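Local coordinates for ATP-dependent Clp protease adapter protein ClpS 2 (Agrobacterium fabrum, PDB 4YJX), which probably modulates the substrate specificity of ClpAP-mediated ATP-dependent proteolysis as an adaptor that binds the N-terminal domain of ClpA, at residues A[32-37]-A[92-97]. Numbering follows the deposited sequence.
With NFA (phenylalanine amide), chain F.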
ATOM      1  N   ASP A  32     -12.016   5.990  -3.976  1.00 38.80           N
ATOM      2  CA  ASP A  32     -12.818   5.901  -5.192  1.00 39.84           C
ATOM      3  C   ASP A  32     -12.181   6.543  -6.423  1.00 38.68           C
ATOM      4  O   ASP A  32     -12.774   6.508  -7.495  1.00 44.58           O
ATOM      5  CB  ASP A  32     -14.190   6.544  -4.955  1.00 42.14           C
ATOM      6  CG  ASP A  32     -15.106   5.681  -4.107  1.00 38.16           C
ATOM      7  OD1 ASP A  32     -14.838   4.469  -3.979  1.00 38.17           O
ATOM      8  OD2 ASP A  32     -16.103   6.215  -3.579  1.00 37.43           O
ATOM      9  N   TYR A  33     -10.986   7.116  -6.289  1.00 35.54           N
ATOM     10  CA  TYR A  33     -10.430   7.933  -7.370  1.00 38.71           C
ATOM     11  C   TYR A  33      -9.158   7.348  -8.000  1.00 38.04           C
ATOM     12  O   TYR A  33      -8.955   7.465  -9.208  1.00 36.96           O
ATOM     13  CB  TYR A  33     -10.158   9.344  -6.849  1.00 36.79           C
ATOM     14  CG  TYR A  33     -11.387   9.991  -6.259  1.00 34.11           C
ATOM     15  CD1 TYR A  33     -12.208  10.800  -7.027  1.00 39.12           C
ATOM     16  CD2 TYR A  33     -11.735   9.775  -4.936  1.00 39.30           C
ATOM     17  CE1 TYR A  33     -13.339  11.387  -6.489  1.00 38.11           C
ATOM     18  CE2 TYR A  33     -12.865  10.353  -4.388  1.00 38.84           C
ATOM     19  CZ  TYR A  33     -13.662  11.158  -5.166  1.00 43.09           C
ATOM     20  OH  TYR A  33     -14.784  11.732  -4.613  1.00 48.70           O
ATOM     21  N   THR A  34      -8.311   6.720  -7.195  1.00 40.30           N
ATOM     22  CA  THR A  34      -7.063   6.165  -7.706  1.00 32.80           C
ATOM     23  C   THR A  34      -7.362   5.015  -8.667  1.00 37.02           C
ATOM     24  O   THR A  34      -8.094   4.096  -8.315  1.00 36.79           O
ATOM     25  CB  THR A  34      -6.156   5.651  -6.570  1.00 29.16           C
ATOM     26  OG1 THR A  34      -6.006   6.664  -5.566  1.00 28.27           O
ATOM     27  CG2 THR A  34      -4.791   5.270  -7.113  1.00 32.14           C
ATOM     28  N   PRO A  35      -6.803   5.061  -9.888  1.00 40.22           N
ATOM     29  CA  PRO A  35      -7.007   3.946 -10.822  1.00 39.50           C
ATOM     30  C   PRO A  35      -6.520   2.605 -10.273  1.00 37.45           C
ATOM     31  O   PRO A  35      -5.479   2.551  -9.623  1.00 33.86           O
ATOM     32  CB  PRO A  35      -6.181   4.357 -12.045  1.00 32.11           C
ATOM     33  CG  PRO A  35      -6.126   5.835 -11.978  1.00 36.31           C
ATOM     34  CD  PRO A  35      -6.084   6.182 -10.523  1.00 35.38           C
ATOM     35  N   ARG A  36      -7.267   1.540 -10.553  1.00 38.01           N
ATOM     36  CA  ARG A  36      -6.917   0.205 -10.084  1.00 30.92           C
ATOM     37  C   ARG A  36      -5.507  -0.193 -10.514  1.00 37.00           C
ATOM     38  O   ARG A  36      -4.723  -0.680  -9.703  1.00 39.32           O
ATOM     39  CB  ARG A  36      -7.931  -0.826 -10.601  1.00 35.53           C
ATOM     40  CG  ARG A  36      -9.358  -0.571 -10.122  1.00 39.21           C
ATOM     41  CD  ARG A  36     -10.337  -1.652 -10.571  1.00 43.71           C
ATOM     42  NE  ARG A  36     -10.345  -1.828 -12.020  1.00 61.76           N
ATOM     43  CZ  ARG A  36     -10.923  -0.993 -12.879  1.00 72.34           C
ATOM     44  NH1 ARG A  36     -11.544   0.099 -12.444  1.00 70.77           N
ATOM     45  NH2 ARG A  36     -10.874  -1.246 -14.179  1.00 77.70           N
ATOM     46  N   GLU A  37      -5.181   0.021 -11.785  1.00 41.15           N
ATOM     47  CA  GLU A  37      -3.886  -0.402 -12.302  1.00 35.75           C
ATOM     48  C   GLU A  37      -2.748   0.447 -11.740  1.00 37.55           C
ATOM     49  O   GLU A  37      -1.637  -0.046 -11.555  1.00 39.16           O
ATOM     50  CB  GLU A  37      -3.873  -0.353 -13.829  1.00 33.57           C
ATOM     51  CG  GLU A  37      -2.607  -0.930 -14.450  1.00 41.68           C
ATOM     52  CD  GLU A  37      -2.398  -2.399 -14.104  1.00 45.81           C
ATOM     53  OE1 GLU A  37      -3.392  -3.086 -13.792  1.00 44.32           O
ATOM     54  OE2 GLU A  37      -1.242  -2.870 -14.136  1.00 49.06           O
ATOM     55  N   GLY A  92      -1.930  13.303  -8.133  1.00 32.64           N
ATOM     56  CA  GLY A  92      -3.248  13.876  -7.942  1.00 37.27           C
ATOM     57  C   GLY A  92      -4.272  12.872  -7.434  1.00 41.10           C
ATOM     58  O   GLY A  92      -5.476  13.067  -7.608  1.00 43.62           O
ATOM     59  N   PHE A  93      -3.794  11.804  -6.802  1.00 39.51           N
ATOM     60  CA  PHE A  93      -4.671  10.764  -6.269  1.00 36.20           C
ATOM     61  C   PHE A  93      -4.701  10.785  -4.741  1.00 35.50           C
ATOM     62  O   PHE A  93      -3.709  11.143  -4.095  1.00 31.36           O
ATOM     63  CB  PHE A  93      -4.218   9.379  -6.749  1.00 36.21           C
ATOM     64  CG  PHE A  93      -4.233   9.218  -8.238  1.00 31.31           C
ATOM     65  CD1 PHE A  93      -5.269   9.732  -8.996  1.00 33.87           C
ATOM     66  CD2 PHE A  93      -3.201   8.561  -8.883  1.00 33.07           C
ATOM     67  CE1 PHE A  93      -5.278   9.588 -10.370  1.00 37.12           C
ATOM     68  CE2 PHE A  93      -3.203   8.415 -10.258  1.00 40.64           C
ATOM     69  CZ  PHE A  93      -4.241   8.929 -11.001  1.00 38.13           C
ATOM     70  N   PRO A  94      -5.841  10.388  -4.152  1.00 37.92           N
ATOM     71  CA  PRO A  94      -5.925  10.294  -2.690  1.00 36.25           C
ATOM     72  C   PRO A  94      -5.367   8.975  -2.146  1.00 31.86           C
ATOM     73  O   PRO A  94      -5.610   8.653  -0.989  1.00 34.35           O
ATOM     74  CB  PRO A  94      -7.432  10.414  -2.427  1.00 29.29           C
ATOM     75  CG  PRO A  94      -8.066   9.820  -3.641  1.00 32.79           C
ATOM     76  CD  PRO A  94      -7.134  10.092  -4.798  1.00 36.06           C
ATOM     77  N   LEU A  95      -4.637   8.228  -2.972  1.00 35.56           N
ATOM     78  CA  LEU A  95      -4.085   6.936  -2.566  1.00 34.22           C
ATOM     79  C   LEU A  95      -3.351   7.020  -1.234  1.00 35.26           C
ATOM     80  O   LEU A  95      -2.452   7.846  -1.051  1.00 32.50           O
ATOM     81  CB  LEU A  95      -3.132   6.395  -3.637  1.00 28.41           C
ATOM     82  CG  LEU A  95      -2.512   5.025  -3.325  1.00 28.40           C
ATOM     83  CD1 LEU A  95      -3.574   3.935  -3.172  1.00 24.70           C
ATOM     84  CD2 LEU A  95      -1.522   4.637  -4.396  1.00 27.43           C
ATOM     85  N   MET A  96      -3.735   6.151  -0.309  1.00 31.65           N
ATOM     86  CA  MET A  96      -3.190   6.191   1.038  1.00 29.46           C
ATOM     87  C   MET A  96      -2.654   4.841   1.488  1.00 31.82           C
ATOM     88  O   MET A  96      -3.369   3.839   1.481  1.00 32.08           O
ATOM     89  CB  MET A  96      -4.256   6.666   2.022  1.00 26.65           C
ATOM     90  CG  MET A  96      -3.723   6.910   3.417  1.00 37.86           C
ATOM     91  SD  MET A  96      -2.410   8.145   3.472  1.00 37.58           S
ATOM     92  CE  MET A  96      -3.183   9.493   2.583  1.00 41.91           C
ATOM     93  N   PHE A  97      -1.380   4.832   1.867  1.00 27.93           N
ATOM     94  CA  PHE A  97      -0.787   3.707   2.574  1.00 26.08           C
ATOM     95  C   PHE A  97      -0.507   4.151   3.999  1.00 32.73           C
ATOM     96  O   PHE A  97       0.110   5.197   4.219  1.00 33.17           O
ATOM     97  CB  PHE A  97       0.512   3.239   1.916  1.00 26.19           C
ATOM     98  CG  PHE A  97       0.320   2.466   0.640  1.00 24.46           C
ATOM     99  CD1 PHE A  97       0.469   1.090   0.623  1.00 25.90           C
ATOM    100  CD2 PHE A  97       0.014   3.117  -0.543  1.00 27.77           C
ATOM    101  CE1 PHE A  97       0.309   0.380  -0.546  1.00 33.08           C
ATOM    102  CE2 PHE A  97      -0.144   2.407  -1.720  1.00 27.23           C
ATOM    103  CZ  PHE A  97       0.004   1.041  -1.722  1.00 31.84           C
TER
HETATM  104  N   NFA F 202     -11.461   1.382  -6.011  1.00 56.41           N
HETATM  105  CA  NFA F 202     -10.529   2.083  -6.824  1.00 61.13           C
HETATM  106  C   NFA F 202     -11.126   2.364  -8.183  1.00 74.99           C
HETATM  107  O   NFA F 202     -12.213   1.925  -8.479  1.00 69.96           O
HETATM  108  CB  NFA F 202      -9.281   1.234  -6.973  1.00 44.57           C
HETATM  109  CG  NFA F 202      -8.450   1.201  -5.705  0.80 25.04           C
HETATM  110  CD1 NFA F 202      -8.095   2.343  -5.091  0.80 36.38           C
HETATM  111  CD2 NFA F 202      -7.990  -0.116  -5.119  0.80 28.94           C
HETATM  112  CE1 NFA F 202      -7.269   2.314  -3.824  0.80 40.01           C
HETATM  113  CE2 NFA F 202      -7.251  -0.140  -3.991  0.80 34.51           C
HETATM  114  CZ  NFA F 202      -6.865   1.144  -3.301  0.80 41.11           C
HETATM  115  NXT NFA F 202     -10.406   3.157  -9.111  1.00 97.26           N
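With chi1 at -60°, Phe-93 places CG anti to its own carbonyl carbon and brings one ring face against Thr-34 CA and Pro-35 CD. Thr-34 is turned with OG1 beside its backbone N and CG2 anti to that N. OG1 looks toward the backbone of 93-95, with Phe-93 CB 3.5 Å from Thr-34 OG1; CG2 brushes both Leu-95 CB and the CD2 side of the Phe-93 ring. Thr-34 OG1 also comes close to Leu-95 N, but at an angle too poor for a hydrogen bond.

The aromatic contact is a CH-pi interaction. Pro-35 CD sits over one face of Phe-93, 3.5 Å from the ring centroid and 20° off its normal, displaced toward the CZ rim. The two side chains cross at about a right angle, and the proline presents CD, with CG behind it, rather than lying flat. Phe-38 meets the same aromatic ring edge-to-face. In the ClpS fold this is where the loop leading to helix 36-47, with Pro-35 as its N-cap residue, meets the link from helix 74-89 to strand 96-101. Next along, Tyr-33 CB packs 3.7 Å from Pro-94 CD, and Pro-94 CG reaches Tyr-33 CD2 obliquely.

The loop before helix 36-47 forms one side of the N-end-rule pocket, here holding phenylalanine amide. The ligand's amide nitrogen NXT donates a nearly straight hydrogen bond, 174°, to Thr-34 O at 2.6 Å; the ligand is also hydrogen-bonded to His-62 ND1 and Asn-30 OD1. Arg-36 CG lies 3.6 Å from ligand CB, and Leu-95 CD1 approaches ligand CE1 at 4.1 Å. The side chains of Thr-34 and Leu-95 also touch Val-39 of helix 36-47, while Asp-31 OD1 accepts from the backbone N of Tyr-33 and of Thr-34.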